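Local coordinates for protein HhaI Restriction Endonuclease (PDB 6UKF) that cuts double-stranded DNA at the palindromic sequence GCGC, acting as a type II restriction endonuclease, at residues E46-H51 / E119-K124; F129-S132 / I138-I141; Q174-K179 / Y183-L188. One frame throughout, in Å; residues are numbered along the deposited sequence. Where two conformers were deposited one is given.

Contact 1 of 3, residues E46-H51 / E119-K124; sequences EAKMPH and EYYKSK. With EDO (1,2-ethanediol), chain E; EDO (1,2-ethanediol), chain O; nucleotides of chain B.
The Tyr121 ring meets Glu46 obliquely, its CE1 being 3.7 Å from Glu46 CG, and receives Tyr120 CD2 over one face, 3.6 Å above the plane and offset toward the rim. At its edge sits C1 of the chain O ethanediol, 3.5 Å from Tyr121 CE1. The Glu46 side chain runs across the tyrosine at about a right angle, and its carboxylate plane is turned 46° from that of the ring. In the conformer described, a bend at the second torsion (chi2 -58°) turns the carboxylate toward the DNA backbone. There Glu46 OE1 lies 3.0 Å from OP1 of DC9 of chain B, and OE2 lies close to the O1 hydroxyl of the same ethanediol, a probable crystallisation additive.

Glu46, Ala47 and Lys48 spell the (D/E)XK half of the PD-(D/E)XK nuclease signature, and Glu46 packs on Asp34, a pairing consistent with the active site of that superfamily. The calcium ion lies elsewhere, about 14 Å from the Lys48 side chain. Lys48 bends at its second torsion (chi2 -72°) and then extends, which carries its ammonium between two consecutive phosphates: NZ donates to OP2 of DA10 of chain B at 2.8 Å and to OP2 of DC9 of chain B at 2.9 Å. A further bond to Gln53 O ties down the same nitrogen, whereas the salt bridge from NZ to Glu46 OE1 is long.

One residue on, the backbone takes over the grip: Met49 N gives a nearly straight bond to OP1 of DA10 of chain B, 3.1 Å long. On the helix 110-123 side, Tyr120 reaches another DNA phosphate through its OH, while Phe129 meets the Tyr121 ring edge-to-face.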
loop_
_atom_site.group_PDB
_atom_site.type_symbol
_atom_site.label_atom_id
_atom_site.label_comp_id
_atom_site.label_asym_id
_atom_site.label_seq_id
_atom_site.Cartn_x
_atom_site.Cartn_y
_atom_site.Cartn_z
ATOM N N GLU A 46 -7.231 9.076 -4.290
ATOM C CA GLU A 46 -5.992 8.386 -3.961
ATOM C C GLU A 46 -4.821 9.318 -4.239
ATOM O O GLU A 46 -4.641 9.773 -5.372
ATOM C CB GLU A 46 -5.844 7.102 -4.774
ATOM C CG GLU A 46 -6.096 5.838 -3.971
ATOM C CD GLU A 46 -5.172 5.723 -2.772
ATOM O OE1 GLU A 46 -3.958 5.961 -2.933
ATOM O OE2 GLU A 46 -5.661 5.417 -1.663
ATOM N N ALA A 47 -4.027 9.596 -3.209
ATOM C CA ALA A 47 -2.792 10.345 -3.379
ATOM C C ALA A 47 -1.677 9.352 -3.683
ATOM O O ALA A 47 -1.555 8.318 -3.018
ATOM C CB ALA A 47 -2.470 11.153 -2.124
ATOM N N LYS A 48 -0.882 9.653 -4.706
ATOM C CA LYS A 48 0.237 8.803 -5.084
ATOM C C LYS A 48 1.452 9.674 -5.342
ATOM O O LYS A 48 1.365 10.666 -6.071
ATOM C CB LYS A 48 -0.076 8.001 -6.353
ATOM C CG LYS A 48 -1.055 6.865 -6.141
ATOM C CD LYS A 48 -0.413 5.729 -5.362
ATOM C CE LYS A 48 -1.449 4.824 -4.742
ATOM N NZ LYS A 48 -0.835 3.836 -3.810
ATOM N N MET A 49 2.582 9.293 -4.756
ATOM C CA MET A 49 3.835 9.927 -5.109
ATOM C C MET A 49 4.243 9.493 -6.514
ATOM O O MET A 49 3.708 8.522 -7.057
ATOM C CB MET A 49 4.917 9.557 -4.101
ATOM C CG MET A 49 4.598 10.016 -2.691
ATOM S SD MET A 49 6.021 10.011 -1.586
ATOM C CE MET A 49 6.895 11.463 -2.168
ATOM N N PRO A 50 5.178 10.213 -7.133
ATOM C CA PRO A 50 5.579 9.856 -8.503
ATOM C C PRO A 50 6.024 8.414 -8.671
ATOM O O PRO A 50 5.801 7.839 -9.741
ATOM C CB PRO A 50 6.704 10.854 -8.804
ATOM C CG PRO A 50 6.349 12.050 -7.985
ATOM C CD PRO A 50 5.737 11.513 -6.716
ATOM N N HIS A 51 6.650 7.813 -7.662
ATOM C CA HIS A 51 7.048 6.407 -7.696
ATOM C C HIS A 51 6.350 5.711 -6.538
ATOM O O HIS A 51 6.731 5.891 -5.377
ATOM C CB HIS A 51 8.561 6.267 -7.591
ATOM C CG HIS A 51 9.300 7.006 -8.661
ATOM N ND1 HIS A 51 9.469 6.501 -9.932
ATOM C CD2 HIS A 51 9.893 8.222 -8.657
ATOM C CE1 HIS A 51 10.146 7.369 -10.661
ATOM N NE2 HIS A 51 10.416 8.421 -9.911
ATOM N N GLU A 119 -10.411 -1.188 -12.474
ATOM C CA GLU A 119 -11.445 -2.000 -11.842
ATOM C C GLU A 119 -11.335 -1.925 -10.327
ATOM O O GLU A 119 -12.325 -1.681 -9.625
ATOM C CB GLU A 119 -11.302 -3.455 -12.289
ATOM C CG GLU A 119 -11.650 -3.719 -13.744
ATOM C CD GLU A 119 -13.130 -3.973 -13.961
ATOM O OE1 GLU A 119 -13.817 -4.381 -13.000
ATOM O OE2 GLU A 119 -13.608 -3.767 -15.096
ATOM N N TYR A 120 -10.128 -2.138 -9.806
ATOM C CA TYR A 120 -9.939 -2.200 -8.365
ATOM C C TYR A 120 -10.295 -0.878 -7.704
ATOM O O TYR A 120 -11.052 -0.841 -6.728
ATOM C CB TYR A 120 -8.495 -2.585 -8.051
ATOM C CG TYR A 120 -8.189 -2.546 -6.579
ATOM C CD1 TYR A 120 -8.764 -3.463 -5.713
ATOM C CD2 TYR A 120 -7.340 -1.584 -6.050
ATOM C CE1 TYR A 120 -8.499 -3.431 -4.365
ATOM C CE2 TYR A 120 -7.066 -1.546 -4.698
ATOM C CZ TYR A 120 -7.649 -2.473 -3.862
ATOM O OH TYR A 120 -7.388 -2.447 -2.513
ATOM N N TYR A 121 -9.761 0.227 -8.220
ATOM C CA TYR A 121 -10.011 1.508 -7.568
ATOM C C TYR A 121 -11.461 1.948 -7.732
ATOM O O TYR A 121 -12.046 2.507 -6.799
ATOM C CB TYR A 121 -8.979 2.548 -8.006
ATOM C CG TYR A 121 -7.667 2.272 -7.311
ATOM C CD1 TYR A 121 -7.456 2.686 -6.007
ATOM C CD2 TYR A 121 -6.670 1.535 -7.931
ATOM C CE1 TYR A 121 -6.277 2.407 -5.349
ATOM C CE2 TYR A 121 -5.485 1.251 -7.284
ATOM C CZ TYR A 121 -5.292 1.690 -5.991
ATOM O OH TYR A 121 -4.116 1.404 -5.339
ATOM N N LYS A 122 -12.082 1.662 -8.878
ATOM C CA LYS A 122 -13.518 1.901 -8.994
ATOM C C LYS A 122 -14.285 1.127 -7.925
ATOM O O LYS A 122 -15.241 1.645 -7.335
ATOM C CB LYS A 122 -14.016 1.513 -10.385
ATOM C CG LYS A 122 -13.572 2.440 -11.511
ATOM C CD LYS A 122 -13.932 1.847 -12.865
ATOM C CE LYS A 122 -13.402 2.686 -14.015
ATOM N NZ LYS A 122 -13.710 2.071 -15.332
ATOM N N SER A 123 -13.878 -0.119 -7.661
ATOM C CA SER A 123 -14.573 -0.943 -6.678
ATOM C C SER A 123 -14.457 -0.375 -5.271
ATOM O O SER A 123 -15.302 -0.678 -4.422
ATOM C CB SER A 123 -14.022 -2.371 -6.712
ATOM O OG SER A 123 -12.861 -2.497 -5.909
ATOM N N LYS A 124 -13.436 0.434 -5.005
ATOM C CA LYS A 124 -13.263 1.075 -3.711
ATOM C C LYS A 124 -13.793 2.503 -3.698
ATOM O O LYS A 124 -13.494 3.258 -2.767
ATOM C CB LYS A 124 -11.788 1.052 -3.305
ATOM C CG LYS A 124 -11.156 -0.333 -3.341
ATOM C CD LYS A 124 -11.960 -1.340 -2.533
ATOM C CE LYS A 124 -11.358 -2.730 -2.635
ATOM N NZ LYS A 124 -12.296 -3.756 -2.103
HETATM C C1 EDO E . 9.990 8.474 -4.031
HETATM O O1 EDO E . 10.638 7.583 -4.944
HETATM C C2 EDO E . 8.488 8.494 -4.302
HETATM O O2 EDO E . 8.225 9.172 -5.538
HETATM C C1 EDO O . -6.718 2.587 -1.848
HETATM O O1 EDO O . -6.347 2.889 -0.499
HETATM C C2 EDO O . -8.023 1.805 -1.879
HETATM O O2 EDO O . -7.874 0.607 -1.113
ATOM P P DA B 10 2.401 5.932 -2.046
ATOM O OP1 DA B 10 2.366 7.381 -2.334
ATOM O OP2 DA B 10 1.369 5.037 -2.612
ATOM O "O5'" DA B 10 3.798 5.299 -2.506
ATOM C "C5'" DA B 10 4.990 6.059 -2.433
ATOM C "C4'" DA B 10 5.825 5.613 -1.258
ATOM O "O4'" DA B 10 6.138 4.196 -1.379
ATOM C "C3'" DA B 10 7.169 6.319 -1.119
ATOM O "O3'" DA B 10 7.427 6.522 0.260
ATOM C "C2'" DA B 10 8.143 5.360 -1.794
ATOM C "C1'" DA B 10 7.545 4.006 -1.451
ATOM N N9 DA B 10 7.794 2.955 -2.426
ATOM C C8 DA B 10 7.639 3.029 -3.781
ATOM N N7 DA B 10 7.913 1.911 -4.407
ATOM C C5 DA B 10 8.256 1.037 -3.389
ATOM C C6 DA B 10 8.652 -0.312 -3.394
ATOM N N6 DA B 10 8.769 -1.035 -4.509
ATOM N N1 DA B 10 8.927 -0.889 -2.204
ATOM C C2 DA B 10 8.807 -0.157 -1.089
ATOM N N3 DA B 10 8.442 1.117 -0.961
ATOM C C4 DA B 10 8.180 1.662 -2.162
ATOM P P DC B 9 -2.152 3.449 -0.434
ATOM O OP1 DC B 9 -2.807 4.771 -0.477
ATOM O OP2 DC B 9 -2.200 2.548 -1.605
ATOM O "O5'" DC B 9 -0.617 3.648 -0.064
ATOM C "C5'" DC B 9 -0.257 4.646 0.860
ATOM C "C4'" DC B 9 1.184 4.520 1.260
ATOM O "O4'" DC B 9 1.419 3.254 1.940
ATOM C "C3'" DC B 9 2.187 4.496 0.116
ATOM O "O3'" DC B 9 2.395 5.769 -0.443
ATOM C "C2'" DC B 9 3.416 3.932 0.838
ATOM C "C1'" DC B 9 2.773 2.874 1.756
ATOM N N1 DC B 9 2.840 1.511 1.167
ATOM C C2 DC B 9 3.956 0.725 1.432
ATOM O O2 DC B 9 4.837 1.172 2.177
ATOM N N3 DC B 9 4.039 -0.508 0.880
ATOM C C4 DC B 9 3.068 -0.949 0.080
ATOM N N4 DC B 9 3.199 -2.176 -0.440
ATOM C C5 DC B 9 1.921 -0.151 -0.218
ATOM C C6 DC B 9 1.853 1.066 0.336
#

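Contact 2 of 3, residues F129-S132 / I138-I141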
loop_
_atom_site.group_PDB
_atom_site.type_symbol
_atom_site.label_atom_id
_atom_site.label_comp_id
_atom_site.label_asym_id
_atom_site.label_seq_id
_atom_site.Cartn_x
_atom_site.Cartn_y
_atom_site.Cartn_z
ATOM N N PHE A 129 -7.382 10.417 -8.683
ATOM C CA PHE A 129 -6.059 10.377 -8.087
ATOM C C PHE A 129 -5.502 11.793 -8.050
ATOM O O PHE A 129 -5.837 12.632 -8.893
ATOM C CB PHE A 129 -5.113 9.499 -8.916
ATOM C CG PHE A 129 -5.209 8.024 -8.612
ATOM C CD1 PHE A 129 -6.383 7.323 -8.834
ATOM C CD2 PHE A 129 -4.110 7.335 -8.121
ATOM C CE1 PHE A 129 -6.462 5.969 -8.555
ATOM C CE2 PHE A 129 -4.185 5.983 -7.846
ATOM C CZ PHE A 129 -5.362 5.301 -8.064
ATOM N N ILE A 130 -4.650 12.052 -7.065
ATOM C CA ILE A 130 -3.882 13.289 -6.997
ATOM C C ILE A 130 -2.413 12.927 -6.842
ATOM O O ILE A 130 -2.060 12.031 -6.065
ATOM C CB ILE A 130 -4.365 14.229 -5.874
ATOM C CG1 ILE A 130 -3.569 15.539 -5.893
ATOM C CG2 ILE A 130 -4.283 13.550 -4.511
ATOM C CD1 ILE A 130 -4.180 16.636 -5.051
ATOM N N THR A 131 -1.563 13.598 -7.607
ATOM C CA THR A 131 -0.124 13.426 -7.518
ATOM C C THR A 131 0.507 14.791 -7.758
ATOM O O THR A 131 -0.184 15.810 -7.831
ATOM C CB THR A 131 0.349 12.322 -8.477
ATOM O OG1 THR A 131 1.741 12.064 -8.266
ATOM C CG2 THR A 131 0.129 12.716 -9.931
ATOM N N SER A 132 1.831 14.819 -7.869
ATOM C CA SER A 132 2.523 16.075 -8.101
ATOM C C SER A 132 3.855 15.801 -8.779
ATOM O O SER A 132 4.568 14.866 -8.408
ATOM C CB SER A 132 2.760 16.832 -6.790
ATOM O OG SER A 132 3.672 17.901 -6.980
ATOM N N ILE A 138 -4.512 16.295 -10.808
ATOM C CA ILE A 138 -5.708 15.590 -10.361
ATOM C C ILE A 138 -6.382 15.011 -11.593
ATOM O O ILE A 138 -6.616 15.731 -12.570
ATOM C CB ILE A 138 -6.673 16.533 -9.621
ATOM C CG1 ILE A 138 -5.981 17.179 -8.417
ATOM C CG2 ILE A 138 -7.922 15.772 -9.187
ATOM C CD1 ILE A 138 -6.769 18.310 -7.798
ATOM N N PHE A 139 -6.707 13.722 -11.552
ATOM C CA PHE A 139 -7.275 13.104 -12.738
ATOM C C PHE A 139 -8.230 11.984 -12.365
ATOM O O PHE A 139 -8.060 11.338 -11.324
ATOM C CB PHE A 139 -6.185 12.582 -13.689
ATOM C CG PHE A 139 -5.338 11.486 -13.112
ATOM C CD1 PHE A 139 -5.736 10.164 -13.208
ATOM C CD2 PHE A 139 -4.135 11.775 -12.495
ATOM C CE1 PHE A 139 -4.953 9.151 -12.687
ATOM C CE2 PHE A 139 -3.347 10.767 -11.975
ATOM C CZ PHE A 139 -3.757 9.453 -12.073
ATOM N N PRO A 140 -9.232 11.727 -13.201
ATOM C CA PRO A 140 -10.175 10.642 -12.928
ATOM C C PRO A 140 -9.579 9.287 -13.269
ATOM O O PRO A 140 -8.755 9.151 -14.174
ATOM C CB PRO A 140 -11.343 10.967 -13.867
ATOM C CG PRO A 140 -10.695 11.639 -15.024
ATOM C CD PRO A 140 -9.553 12.432 -14.456
ATOM N N ILE A 141 -10.034 8.269 -12.531
ATOM C CA ILE A 141 -9.497 6.915 -12.676
ATOM C C ILE A 141 -9.575 6.422 -14.116
ATOM O O ILE A 141 -8.693 5.686 -14.573
ATOM C CB ILE A 141 -10.198 5.966 -11.672
ATOM C CG1 ILE A 141 -9.649 4.537 -11.754
ATOM C CG2 ILE A 141 -11.712 5.949 -11.885
ATOM C CD1 ILE A 141 -8.168 4.419 -11.503
#
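Phe129 and Phe139 form the apolar centre, with Phe129 CB set over one face of the Phe139 ring and only 3.4 Å from its CZ. This is a CH-pi contact made by the methylene rather than a true ring stack. The two ring planes are within 13° of parallel, but the centroids are 5.8 Å apart, so the rings have slid past each other and barely overlap. Phe139 places its CG between the backbone N and the carbonyl carbon (chi1 64°), a crowded setting that swings the ring over the neighbouring strand, beneath Phe129 CB. Its in-plane edge faces the methyl of Thr131, a looser approach. Farther along, Ile141 sends CD1 to within 3.7 Å of Phe129 CE1.

The two segments lie on the arms of the beta hairpin 126-132/136-140, Ile141 just past the second strand, which is the outermost strand of the mixed sheet in this chain. Phe129 faces Phe139 in an antiparallel hydrogen-bonded pair; Ile130 and Ile138 form the adjoining non-hydrogen-bonded pair and project from the other face of the sheet. The two isoleucines lie side by side, pointing the same way, with Ile130 CD1 3.9 Å from Ile138 CG1. Leu14 of helix 3-18 packs against both, and helix 242-255 reaches Ile138 through Phe252.

Around the aromatic pair the backbones close a ring of two bonds: Phe129 N donates to Phe139 O at 2.9 Å, with an N-H...O angle of 165°, and Phe139 N returns the bond to Phe129 O at 3.0 Å. Phe129 O also takes a CA-H...O contact from Ile138 CA at 3.3 Å. At the polar end of the strand, Thr131 OG1 is hydrogen-bonded to Lys48 O, joining the hairpin to the chain just past strand 43-47, and Ser132 OG bonds to Gly134 N in the hairpin loop.

Contact 3 of 3, residues Q174-K179 / Y183-L188; sequences QALDKK and YTMRGL. With EDO (1,2-ethanediol), chain H.
Leu176 and Tyr183 mark the nearest approach of the two backbones, their CA atoms being 7.8 Å apart, a gap that side chains must bridge. Segment 174-179 lies on helix 169-179, where Lys178 N bonds to Gln174 O at 2.9 Å and Lys179 N to Ala175 O at 3.0 Å. Segment 183-188 enters strand 184-186 and then turns. The positive phi of Gly187 (64°), followed by the conformation of Leu188, fits the two central positions of a type II' turn, the tight connection of a two-residue beta hairpin.

Leu176 fills the gap. Its CD1 stands almost exactly over the centre of the Tyr183 ring, 3.5 Å from the centroid and 4° off the ring normal, a well-centred CH-pi contact. The leucine's CB rests against the same ring, 3.5 Å from Tyr183 CE2, so two carbons of one side chain spread along the aromatic surface. Tyr183 carries its CG between the backbone N and the carbonyl carbon (chi1 72°), which brings the ring back toward the helix. Met185 takes a lesser share: in the conformer described, its SD is 4.5 Å from Leu176 CD1. At the turn, Leu188 O accepts a bond from O2 of the chain H ethanediol, a probable crystallisation additive, at 3.0 Å.

Leu190 of the partner strand 189-191 touches Leu176, Tyr183 and Met185 alike, Leu169 and Lys173 of helix 169-179 both pack on Met185, and Ile201 of strand 199-202 meets Leu176, so the helix packs on both the small hairpin and the four-stranded antiparallel sheet.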
loop_
_atom_site.group_PDB
_atom_site.type_symbol
_atom_site.label_atom_id
_atom_site.label_comp_id
_atom_site.label_asym_id
_atom_site.label_seq_id
_atom_site.Cartn_x
_atom_site.Cartn_y
_atom_site.Cartn_z
ATOM N N GLN A 174 12.300 -10.816 28.734
ATOM C CA GLN A 174 13.355 -11.825 28.755
ATOM C C GLN A 174 14.293 -11.673 27.563
ATOM O O GLN A 174 15.499 -11.913 27.689
ATOM C CB GLN A 174 12.734 -13.222 28.830
ATOM C CG GLN A 174 12.104 -13.506 30.190
ATOM C CD GLN A 174 11.369 -14.829 30.257
ATOM O OE1 GLN A 174 11.624 -15.741 29.472
ATOM N NE2 GLN A 174 10.448 -14.940 31.207
ATOM N N ALA A 175 13.767 -11.255 26.409
ATOM C CA ALA A 175 14.634 -10.974 25.266
ATOM C C ALA A 175 15.561 -9.796 25.555
ATOM O O ALA A 175 16.747 -9.831 25.207
ATOM C CB ALA A 175 13.797 -10.711 24.013
ATOM N N LEU A 176 15.039 -8.743 26.193
ATOM C CA LEU A 176 15.885 -7.616 26.574
ATOM C C LEU A 176 16.977 -8.064 27.534
ATOM O O LEU A 176 18.144 -7.676 27.396
ATOM C CB LEU A 176 15.030 -6.531 27.230
ATOM C CG LEU A 176 14.087 -5.755 26.313
ATOM C CD1 LEU A 176 13.051 -5.011 27.136
ATOM C CD2 LEU A 176 14.863 -4.790 25.429
ATOM N N ASP A 177 16.607 -8.878 28.521
ATOM C CA ASP A 177 17.581 -9.405 29.467
ATOM C C ASP A 177 18.677 -10.180 28.746
ATOM O O ASP A 177 19.870 -9.987 29.011
ATOM C CB ASP A 177 16.843 -10.297 30.460
ATOM C CG ASP A 177 17.716 -10.762 31.589
ATOM O OD1 ASP A 177 18.797 -10.290 31.721
ATOM O OD2 ASP A 177 17.216 -11.693 32.391
ATOM N N LYS A 178 18.289 -11.054 27.814
ATOM C CA LYS A 178 19.266 -11.847 27.077
ATOM C C LYS A 178 20.223 -10.962 26.287
ATOM O O LYS A 178 21.424 -11.246 26.212
ATOM C CB LYS A 178 18.539 -12.808 26.135
ATOM C CG LYS A 178 19.435 -13.455 25.091
ATOM N N LYS A 179 19.710 -9.887 25.688
ATOM C CA LYS A 179 20.528 -9.024 24.846
ATOM C C LYS A 179 21.362 -8.030 25.644
ATOM O O LYS A 179 22.181 -7.320 25.052
ATOM C CB LYS A 179 19.638 -8.262 23.860
ATOM N N TYR A 183 16.910 -1.276 30.690
ATOM C CA TYR A 183 15.590 -0.767 30.357
ATOM C C TYR A 183 14.698 -0.718 31.585
ATOM O O TYR A 183 14.988 -1.309 32.628
ATOM C CB TYR A 183 14.921 -1.655 29.304
ATOM C CG TYR A 183 14.477 -2.988 29.872
ATOM C CD1 TYR A 183 13.192 -3.162 30.372
ATOM C CD2 TYR A 183 15.350 -4.067 29.925
ATOM C CE1 TYR A 183 12.790 -4.374 30.902
ATOM C CE2 TYR A 183 14.953 -5.284 30.450
ATOM C CZ TYR A 183 13.673 -5.431 30.937
ATOM O OH TYR A 183 13.275 -6.640 31.461
ATOM N N THR A 184 13.588 -0.004 31.419
ATOM C CA THR A 184 12.455 -0.008 32.326
ATOM C C THR A 184 11.204 -0.018 31.463
ATOM O O THR A 184 11.158 0.658 30.432
ATOM C CB THR A 184 12.446 1.262 33.185
ATOM O OG1 THR A 184 13.656 1.341 33.948
ATOM C CG2 THR A 184 11.242 1.279 34.127
ATOM N N MET A 185 10.196 -0.786 31.871
ATOM C CA MET A 185 8.920 -0.841 31.167
ATOM C C MET A 185 7.867 -0.093 31.969
ATOM O O MET A 185 7.765 -0.273 33.188
ATOM C CB MET A 185 8.421 -2.278 30.989
ATOM C CG MET A 185 9.291 -3.191 30.151
ATOM S SD MET A 185 9.401 -2.735 28.407
ATOM C CE MET A 185 7.682 -2.729 27.897
ATOM N N ARG A 186 7.087 0.733 31.282
ATOM C CA ARG A 186 5.928 1.412 31.852
ATOM C C ARG A 186 4.733 0.854 31.084
ATOM O O ARG A 186 4.395 1.343 30.004
ATOM C CB ARG A 186 6.045 2.922 31.697
ATOM N N GLY A 187 4.104 -0.180 31.635
ATOM C CA GLY A 187 3.127 -0.918 30.855
ATOM C C GLY A 187 3.814 -1.587 29.681
ATOM O O GLY A 187 4.804 -2.309 29.840
ATOM N N LEU A 188 3.294 -1.343 28.481
ATOM C CA LEU A 188 3.887 -1.865 27.258
ATOM C C LEU A 188 4.886 -0.904 26.629
ATOM O O LEU A 188 5.479 -1.239 25.598
ATOM C CB LEU A 188 2.788 -2.204 26.248
ATOM C CG LEU A 188 1.824 -3.295 26.719
ATOM C CD1 LEU A 188 0.645 -3.414 25.772
ATOM C CD2 LEU A 188 2.554 -4.626 26.848
HETATM C C1 EDO H . 2.995 -1.258 21.637
HETATM O O1 EDO H . 3.528 -1.193 20.310
HETATM C C2 EDO H . 3.715 -0.240 22.516
HETATM O O2 EDO H . 5.071 -0.652 22.711
#

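Overall arrangement
Contacts 1 and 2 are buried neighbours, with centres 9 Å apart, in the part of the chain that carries the mixed sheet. Strands 43-47 and 126-132 are adjacent there, joined by probable backbone bonding between Glu46 O and Ile130 N. Their chemistry nevertheless differs: contact 1 is a small helix-to-strand meeting dominated by phosphate-binding groups, whereas contact 2 is strand pairing reinforced by aromatic and aliphatic packing. Contact 3 is remote, its centre 41 Å from that of contact 1 and 46 Å from that of contact 2. It is only partly buried, holds different elements, and relies on apolar packing between a helix and a small hairpin.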